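Local coordinates for protein choline dehydrogenase and related flavoproteins (Aspergillus oryzae, PDB 3Q9T) that oxidises formate as a flavoenzyme of the glucose-methanol-choline oxidoreductase family, with 8-formyl-FAD bound as its cofactor, at residues 130-135 with 561-566; 175-180 with 464-469; 284-287 with 292-295. All blocks are in the same frame, centred on the assembly; numbering follows the deposited sequence. Where two conformers were deposited one is given.

Interaction 1. Residues 130-135 with 561-566; sequences RKSATY and VGEKCA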
loop_
_atom_site.group_PDB
_atom_site.type_symbol
_atom_site.label_atom_id
_atom_site.label_comp_id
_atom_site.label_asym_id
_atom_site.label_seq_id
_atom_site.Cartn_x
_atom_site.Cartn_y
_atom_site.Cartn_z
ATOM N N ARG A 130 -5.560 -8.554 37.488
ATOM C CA ARG A 130 -6.777 -8.097 38.139
ATOM C C ARG A 130 -6.584 -6.811 38.943
ATOM O O ARG A 130 -7.540 -6.082 39.212
ATOM C CB ARG A 130 -7.325 -9.225 39.001
ATOM C CG ARG A 130 -7.660 -10.444 38.154
ATOM C CD ARG A 130 -8.030 -11.672 38.972
ATOM N NE ARG A 130 -8.388 -12.776 38.086
ATOM C CZ ARG A 130 -8.818 -13.958 38.504
ATOM N NH1 ARG A 130 -8.948 -14.197 39.813
ATOM N NH2 ARG A 130 -9.121 -14.895 37.612
ATOM N N LYS A 131 -5.341 -6.506 39.296
ATOM C CA LYS A 131 -5.084 -5.400 40.214
ATOM C C LYS A 131 -5.619 -4.033 39.764
ATOM O O LYS A 131 -6.107 -3.259 40.590
ATOM C CB LYS A 131 -3.589 -5.306 40.535
ATOM C CG LYS A 131 -3.280 -4.493 41.793
ATOM C CD LYS A 131 -1.795 -4.539 42.141
ATOM C CE LYS A 131 -1.454 -3.649 43.328
ATOM N NZ LYS A 131 -0.010 -3.771 43.658
ATOM N N SER A 132 -5.518 -3.728 38.470
ATOM C CA SER A 132 -5.863 -2.398 37.972
ATOM C C SER A 132 -7.361 -2.077 38.034
ATOM O O SER A 132 -7.761 -0.915 38.045
ATOM C CB SER A 132 -5.391 -2.236 36.519
ATOM O OG SER A 132 -4.053 -2.670 36.359
ATOM N N ALA A 133 -8.186 -3.119 38.041
ATOM C CA ALA A 133 -9.614 -2.972 37.810
ATOM C C ALA A 133 -10.438 -3.029 39.095
ATOM O O ALA A 133 -10.109 -3.771 40.028
ATOM C CB ALA A 133 -10.098 -4.072 36.835
ATOM N N THR A 134 -11.513 -2.245 39.119
ATOM C CA THR A 134 -12.610 -2.488 40.036
ATOM C C THR A 134 -13.820 -2.928 39.224
ATOM O O THR A 134 -14.392 -2.135 38.464
ATOM C CB THR A 134 -12.977 -1.254 40.859
ATOM O OG1 THR A 134 -11.888 -0.915 41.731
ATOM C CG2 THR A 134 -14.215 -1.540 41.706
ATOM N N TYR A 135 -14.194 -4.197 39.375
ATOM C CA TYR A 135 -15.362 -4.781 38.697
ATOM C C TYR A 135 -16.701 -4.294 39.251
ATOM O O TYR A 135 -16.900 -4.252 40.477
ATOM C CB TYR A 135 -15.299 -6.310 38.838
ATOM C CG TYR A 135 -16.432 -7.099 38.216
ATOM C CD1 TYR A 135 -16.455 -7.359 36.843
ATOM C CD2 TYR A 135 -17.454 -7.635 39.007
ATOM C CE1 TYR A 135 -17.488 -8.112 36.261
ATOM C CE2 TYR A 135 -18.496 -8.392 38.437
ATOM C CZ TYR A 135 -18.502 -8.630 37.062
ATOM O OH TYR A 135 -19.513 -9.374 36.481
ATOM N N VAL A 561 1.338 -5.836 33.007
ATOM C CA VAL A 561 2.768 -5.579 32.913
ATOM C C VAL A 561 3.175 -4.376 33.779
ATOM O O VAL A 561 4.178 -4.423 34.500
ATOM C CB VAL A 561 3.221 -5.366 31.451
ATOM C CG1 VAL A 561 4.513 -4.565 31.414
ATOM C CG2 VAL A 561 3.383 -6.730 30.731
ATOM N N GLY A 562 2.380 -3.313 33.708
ATOM C CA GLY A 562 2.612 -2.132 34.510
ATOM C C GLY A 562 2.485 -2.395 36.002
ATOM O O GLY A 562 3.270 -1.868 36.785
ATOM N N GLU A 563 1.510 -3.215 36.399
ATOM C CA GLU A 563 1.273 -3.474 37.815
ATOM C C GLU A 563 2.456 -4.255 38.373
ATOM O O GLU A 563 2.973 -3.932 39.443
ATOM C CB GLU A 563 -0.040 -4.244 38.035
ATOM C CG GLU A 563 -1.311 -3.504 37.663
ATOM C CD GLU A 563 -1.778 -2.507 38.713
ATOM O OE1 GLU A 563 -0.995 -2.148 39.616
ATOM O OE2 GLU A 563 -2.948 -2.076 38.637
ATOM N N LYS A 564 2.903 -5.264 37.635
ATOM C CA LYS A 564 4.035 -6.066 38.072
ATOM C C LYS A 564 5.294 -5.210 38.120
ATOM O O LYS A 564 6.047 -5.254 39.089
ATOM C CB LYS A 564 4.234 -7.293 37.179
ATOM C CG LYS A 564 5.412 -8.201 37.602
ATOM C CD LYS A 564 5.393 -9.541 36.852
ATOM C CE LYS A 564 6.546 -10.453 37.251
ATOM N NZ LYS A 564 6.714 -10.538 38.734
ATOM N N CYS A 565 5.516 -4.414 37.085
ATOM C CA CYS A 565 6.685 -3.550 37.062
ATOM C C CYS A 565 6.788 -2.706 38.327
ATOM O O CYS A 565 7.845 -2.637 38.948
ATOM C CB CYS A 565 6.659 -2.616 35.851
ATOM S SG CYS A 565 8.158 -1.619 35.740
ATOM N N ALA A 566 5.691 -2.049 38.684
ATOM C CA ALA A 566 5.640 -1.215 39.879
ATOM C C ALA A 566 5.951 -2.040 41.147
ATOM O O ALA A 566 6.761 -1.634 41.985
ATOM C CB ALA A 566 4.264 -0.528 39.984
HETATM O O HOH W 1 1.159 -2.935 41.173
#
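Where helix 122-131 turns into strand 133-136, Lys131 and Ser132 receive the carboxylate of Glu563, which reaches across from helix 555-572 in the FAD-binding part of this GMC-family fold. The glutamate chain bends at chi2 (-80°), bringing the carboxylate up to the turn. Ser132 OG donates a short hydrogen bond of 2.6 Å to Glu563 OE2, entering at the anti lone pair, on the side away from OE1. The backbone Ser132 N also lies 3.1 Å from Glu563 OE2, but its angle is too poor for a bond. Along the other oxygen runs the extended chain of Lys131, crossing the glutamate obliquely and resting CD 3.6 Å from Glu563 OE1. The ammonium group does not close a salt bridge: Lys131 NZ stays 4.5 Å from Glu563 OE1, and a water mediates instead. This water accepts a hydrogen bond from Lys131 NZ at 2.9 Å and gives its two protons to the same glutamate, one to Glu563 OE1 at 2.8 Å and one to the backbone Glu563 O at 2.7 Å. Arg24 of helix 16-25 makes a salt bridge with Glu563 OE1. That helix also carries the FAD-binding residues Ala17 and Thr16, the latter with its side chain about 8 Å from that of Ser132. A buried carboxylate is thus gripped at both oxygens, by a hydroxyl on one and by water and arginine on the other, and the nearby positive charges would be expected to keep it ionised.

Interaction 2. Residues 175-180 with 464-469; sequences KAWKSM and IRFSYD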
loop_
_atom_site.group_PDB
_atom_site.type_symbol
_atom_site.label_atom_id
_atom_site.label_comp_id
_atom_site.label_asym_id
_atom_site.label_seq_id
_atom_site.Cartn_x
_atom_site.Cartn_y
_atom_site.Cartn_z
ATOM N N LYS A 175 -28.286 -17.976 19.679
ATOM C CA LYS A 175 -28.940 -19.148 19.090
ATOM C C LYS A 175 -28.081 -19.720 17.953
ATOM O O LYS A 175 -27.848 -20.934 17.869
ATOM C CB LYS A 175 -30.314 -18.740 18.551
ATOM C CG LYS A 175 -31.450 -19.697 18.849
ATOM C CD LYS A 175 -32.764 -19.225 18.204
ATOM C CE LYS A 175 -33.355 -18.016 18.913
ATOM N NZ LYS A 175 -34.500 -17.416 18.166
ATOM N N ALA A 176 -27.605 -18.830 17.083
ATOM C CA ALA A 176 -26.802 -19.238 15.940
ATOM C C ALA A 176 -25.553 -19.979 16.406
ATOM O O ALA A 176 -25.251 -21.070 15.925
ATOM C CB ALA A 176 -26.425 -18.016 15.102
ATOM N N TRP A 177 -24.855 -19.382 17.374
ATOM C CA TRP A 177 -23.627 -19.941 17.924
ATOM C C TRP A 177 -23.822 -21.352 18.468
ATOM O O TRP A 177 -23.054 -22.272 18.155
ATOM C CB TRP A 177 -23.079 -19.023 19.034
ATOM C CG TRP A 177 -21.690 -19.373 19.486
ATOM C CD1 TRP A 177 -21.344 -20.194 20.517
ATOM C CD2 TRP A 177 -20.460 -18.920 18.902
ATOM N NE1 TRP A 177 -19.980 -20.280 20.615
ATOM C CE2 TRP A 177 -19.412 -19.504 19.639
ATOM C CE3 TRP A 177 -20.147 -18.069 17.837
ATOM C CZ2 TRP A 177 -18.066 -19.274 19.339
ATOM C CZ3 TRP A 177 -18.809 -17.835 17.538
ATOM C CH2 TRP A 177 -17.784 -18.434 18.287
ATOM N N LYS A 178 -24.831 -21.516 19.312
ATOM C CA LYS A 178 -25.141 -22.838 19.867
ATOM C C LYS A 178 -25.563 -23.820 18.771
ATOM O O LYS A 178 -25.240 -25.011 18.834
ATOM C CB LYS A 178 -26.220 -22.739 20.951
ATOM C CG LYS A 178 -25.784 -21.947 22.180
ATOM C CD LYS A 178 -26.978 -21.531 23.024
ATOM C CE LYS A 178 -27.727 -22.744 23.557
ATOM N NZ LYS A 178 -26.875 -23.581 24.449
ATOM N N SER A 179 -26.254 -23.324 17.752
ATOM C CA SER A 179 -26.678 -24.202 16.652
ATOM C C SER A 179 -25.487 -24.780 15.883
ATOM O O SER A 179 -25.595 -25.840 15.258
ATOM C CB SER A 179 -27.620 -23.474 15.686
ATOM O OG SER A 179 -26.902 -22.659 14.778
ATOM N N MET A 180 -24.352 -24.089 15.939
ATOM C CA MET A 180 -23.135 -24.584 15.314
ATOM C C MET A 180 -22.434 -25.625 16.201
ATOM O O MET A 180 -21.458 -26.238 15.794
ATOM C CB MET A 180 -22.181 -23.420 15.017
ATOM C CG MET A 180 -22.746 -22.369 14.078
ATOM S SD MET A 180 -23.020 -23.035 12.423
ATOM C CE MET A 180 -21.345 -23.345 11.917
ATOM N N ILE A 464 -12.959 -16.847 8.489
ATOM C CA ILE A 464 -14.001 -16.177 7.744
ATOM C C ILE A 464 -15.092 -17.211 7.388
ATOM O O ILE A 464 -16.274 -16.949 7.573
ATOM C CB ILE A 464 -13.427 -15.521 6.465
ATOM C CG1 ILE A 464 -12.355 -14.484 6.829
ATOM C CG2 ILE A 464 -14.529 -14.854 5.641
ATOM C CD1 ILE A 464 -11.618 -13.903 5.600
ATOM N N ARG A 465 -14.710 -18.395 6.910
ATOM C CA ARG A 465 -15.721 -19.394 6.545
ATOM C C ARG A 465 -16.559 -19.780 7.778
ATOM O O ARG A 465 -17.789 -19.747 7.733
ATOM C CB ARG A 465 -15.104 -20.627 5.887
ATOM C CG ARG A 465 -16.138 -21.499 5.137
ATOM C CD ARG A 465 -15.522 -22.824 4.682
ATOM N NE ARG A 465 -14.216 -22.609 4.073
ATOM C CZ ARG A 465 -14.025 -22.107 2.857
ATOM N NH1 ARG A 465 -15.068 -21.775 2.098
ATOM N NH2 ARG A 465 -12.787 -21.930 2.401
ATOM N N PHE A 466 -15.894 -20.115 8.878
ATOM C CA PHE A 466 -16.595 -20.377 10.131
ATOM C C PHE A 466 -17.585 -19.257 10.477
ATOM O O PHE A 466 -18.720 -19.539 10.853
ATOM C CB PHE A 466 -15.598 -20.573 11.271
ATOM C CG PHE A 466 -16.222 -20.575 12.638
ATOM C CD1 PHE A 466 -16.375 -21.762 13.342
ATOM C CD2 PHE A 466 -16.639 -19.384 13.233
ATOM C CE1 PHE A 466 -16.942 -21.769 14.609
ATOM C CE2 PHE A 466 -17.206 -19.378 14.493
ATOM C CZ PHE A 466 -17.358 -20.571 15.189
ATOM N N SER A 467 -17.160 -17.995 10.355
ATOM C CA SER A 467 -18.034 -16.873 10.689
ATOM C C SER A 467 -19.243 -16.781 9.765
ATOM O O SER A 467 -20.347 -16.458 10.216
ATOM C CB SER A 467 -17.285 -15.532 10.692
ATOM O OG SER A 467 -16.195 -15.558 11.582
ATOM N N TYR A 468 -19.017 -17.039 8.475
ATOM C CA TYR A 468 -20.078 -17.036 7.466
ATOM C C TYR A 468 -21.108 -18.149 7.706
ATOM O O TYR A 468 -22.320 -17.904 7.688
ATOM C CB TYR A 468 -19.475 -17.121 6.052
ATOM C CG TYR A 468 -19.356 -15.765 5.403
ATOM C CD1 TYR A 468 -20.189 -15.398 4.345
ATOM C CD2 TYR A 468 -18.452 -14.825 5.885
ATOM C CE1 TYR A 468 -20.099 -14.139 3.760
ATOM C CE2 TYR A 468 -18.348 -13.561 5.305
ATOM C CZ TYR A 468 -19.176 -13.224 4.246
ATOM O OH TYR A 468 -19.078 -11.979 3.676
ATOM N N ASP A 469 -20.619 -19.361 7.954
ATOM C CA ASP A 469 -21.489 -20.474 8.348
ATOM C C ASP A 469 -22.379 -20.096 9.518
ATOM O O ASP A 469 -23.584 -20.329 9.501
ATOM C CB ASP A 469 -20.653 -21.688 8.744
ATOM C CG ASP A 469 -19.979 -22.327 7.567
ATOM O OD1 ASP A 469 -20.353 -21.989 6.430
ATOM O OD2 ASP A 469 -19.082 -23.166 7.774
#
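Met180, at the end of segment 175-180, aims its CB at helix 454-473 and meets Asp469 with the far half of its chain. Bends at chi2 (-66°) and chi3 (-67°) fold the thioether over the aspartate: SD comes to 4.0 Å from the backbone Asp469 O, and the terminal methyl CE ends 3.6 Å from Asp469 CB. The two side chains cross at about a right angle, and the methionine touches the aliphatic root of the aspartate; the carboxylate is used elsewhere, OD1 in a salt bridge with Lys473 and OD2 in a hydrogen bond with Tyr364. One turn back, Trp177 and Phe466 form an offset edge-to-face pair. The edge of the phenylalanine, at CE2 and CZ, is directed to the six-membered ring of Trp177, with CE2 3.8 Å from Trp177 CZ3 and CZ 3.8 Å from Trp177 CH2. Ring planes stand at 70° and centroids lie 5.5 Å apart. Trp177 NE1, at the other end of the indole, is hydrogen-bonded to Pro183 O. Leu470 of helix 454-473 touches both Trp177 and Met180, and Leu394 of strand 392-397 lies against Phe466. With no hydrogen bond between the two segments, the helices are joined here by dispersion and ring electrostatics, while the polar atoms of Trp177 and Asp469 find their partners outside the apolar patch.

Interaction 3. Residues 284-287 with 292-295; sequences RELS and NTIV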
loop_
_atom_site.group_PDB
_atom_site.type_symbol
_atom_site.label_atom_id
_atom_site.label_comp_id
_atom_site.label_asym_id
_atom_site.label_seq_id
_atom_site.Cartn_x
_atom_site.Cartn_y
_atom_site.Cartn_z
ATOM N N ARG A 284 24.744 -2.276 14.062
ATOM C CA ARG A 284 24.789 -1.976 12.632
ATOM C C ARG A 284 23.691 -0.964 12.278
ATOM O O ARG A 284 23.904 -0.054 11.478
ATOM C CB ARG A 284 24.633 -3.275 11.829
ATOM C CG ARG A 284 25.155 -3.256 10.404
ATOM C CD ARG A 284 24.818 -4.581 9.689
ATOM N NE ARG A 284 25.071 -5.745 10.544
ATOM C CZ ARG A 284 26.275 -6.270 10.768
ATOM N NH1 ARG A 284 27.354 -5.741 10.200
ATOM N NH2 ARG A 284 26.409 -7.324 11.563
ATOM N N GLU A 285 22.524 -1.100 12.903
ATOM C CA GLU A 285 21.417 -0.187 12.644
ATOM C C GLU A 285 21.671 1.211 13.224
ATOM O O GLU A 285 21.325 2.204 12.600
ATOM C CB GLU A 285 20.103 -0.769 13.164
ATOM C CG GLU A 285 18.902 0.160 13.044
ATOM C CD GLU A 285 17.580 -0.493 13.446
ATOM O OE1 GLU A 285 17.584 -1.600 14.042
ATOM O OE2 GLU A 285 16.525 0.115 13.159
ATOM N N LEU A 286 22.271 1.290 14.409
ATOM C CA LEU A 286 22.689 2.587 14.964
ATOM C C LEU A 286 23.725 3.306 14.070
ATOM O O LEU A 286 23.502 4.445 13.656
ATOM C CB LEU A 286 23.220 2.446 16.398
ATOM C CG LEU A 286 22.189 2.392 17.544
ATOM C CD1 LEU A 286 20.930 1.658 17.118
ATOM C CD2 LEU A 286 22.771 1.747 18.817
ATOM N N SER A 287 24.847 2.640 13.783
ATOM C CA SER A 287 25.903 3.220 12.954
ATOM C C SER A 287 25.331 3.789 11.668
ATOM O O SER A 287 25.685 4.893 11.267
ATOM C CB SER A 287 26.990 2.192 12.607
ATOM O OG SER A 287 27.518 1.619 13.773
ATOM N N ASN A 292 26.083 6.496 18.095
ATOM C CA ASN A 292 26.997 5.631 18.828
ATOM C C ASN A 292 26.295 4.443 19.467
ATOM O O ASN A 292 25.141 4.530 19.863
ATOM C CB ASN A 292 27.736 6.429 19.893
ATOM C CG ASN A 292 28.748 7.372 19.292
ATOM O OD1 ASN A 292 29.451 7.018 18.336
ATOM N ND2 ASN A 292 28.818 8.586 19.829
ATOM N N THR A 293 26.996 3.325 19.559
ATOM C CA THR A 293 26.443 2.170 20.239
ATOM C C THR A 293 26.952 2.159 21.655
ATOM O O THR A 293 28.146 2.082 21.879
ATOM C CB THR A 293 26.864 0.877 19.568
ATOM O OG1 THR A 293 26.444 0.903 18.206
ATOM C CG2 THR A 293 26.230 -0.324 20.274
ATOM N N ILE A 294 26.042 2.260 22.614
ATOM C CA ILE A 294 26.417 2.117 24.007
ATOM C C ILE A 294 26.250 0.661 24.410
ATOM O O ILE A 294 27.129 0.081 25.033
ATOM C CB ILE A 294 25.586 3.020 24.906
ATOM C CG1 ILE A 294 25.916 4.488 24.600
ATOM C CG2 ILE A 294 25.852 2.682 26.364
ATOM C CD1 ILE A 294 25.028 5.469 25.303
ATOM N N VAL A 295 25.133 0.062 24.010
ATOM C CA VAL A 295 24.911 -1.361 24.225
ATOM C C VAL A 295 24.441 -2.006 22.935
ATOM O O VAL A 295 23.431 -1.612 22.382
ATOM C CB VAL A 295 23.834 -1.602 25.320
ATOM C CG1 VAL A 295 23.485 -3.089 25.427
ATOM C CG2 VAL A 295 24.296 -1.048 26.662
HETATM O O HOH W 2 27.317 2.848 16.478
#
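The flat group that carries this contact is the peptide between Asn292 and Thr293; no aromatic ring takes part. Leu286 CD2 comes up to its carbonyl from one side of the peptide plane, well out of that plane, and stops 3.8 Å from Asn292 O. Thr293 OG1 lies on the same side of this peptide, so the leucine methyl meets a carbonyl oxygen and a hydroxyl together, with Leu286 CD2 also 3.8 Å from Thr293 OG1. Nearer the backbone, Leu286 CB passes 4.0 Å from Thr293 OG1, and the two side chains cross at about a right angle. The threonine torsion decides which branch does the touching: OG1 sits anti to its carbonyl carbon (chi1 -58°), which turns the hydroxyl rather than CG2 to the helix. A water bridges the polar rim of the contact, hydrogen-bonded to Thr293 OG1 at 2.7 Å and to Ser287 OG at 3.0 Å. Both hydroxyls have a further partner in the first turn of the helix, because Thr293 OG1 is hydrogen-bonded to Thr283 OG1 and Ser287 OG to Thr283 O. The chain has doubled back after helix 283-287 to lie across one flank of it, Leu286 supplying the apolar part, and the water and the Thr283 hydroxyl the polar links. Behind the leucine stand Ile291, in the intervening turn, and Met276 of helix 267-277. Beyond Thr293 the backbone of Ile294 and Val295 is hydrogen-bonded to Gly279, and that of Val295 to Gly281, tying the returning segment to the chain around strand 280-281 as it enters strand 295-296.

In the fold
The three contacts share no helix or strand. Interaction 1 is buried, about 16 Å from the chain centre, and is built round a direct hydrogen bond to a glutamate carboxylate, probably ionised, in the FAD-binding region. Interactions 2 and 3 are partly buried and farther out, about 26 and 30 Å from that centre, on opposite sides of it and away from the annotated sites. Between 175-180 and 464-469 rings and aliphatic groups bring distant parts of the sequence together; between 284-287 and 292-295 a leucine and a bridging water tie a short local turn. In sequence they nest: interaction 3 within the loop closed by interaction 2, and that within the loop of interaction 1.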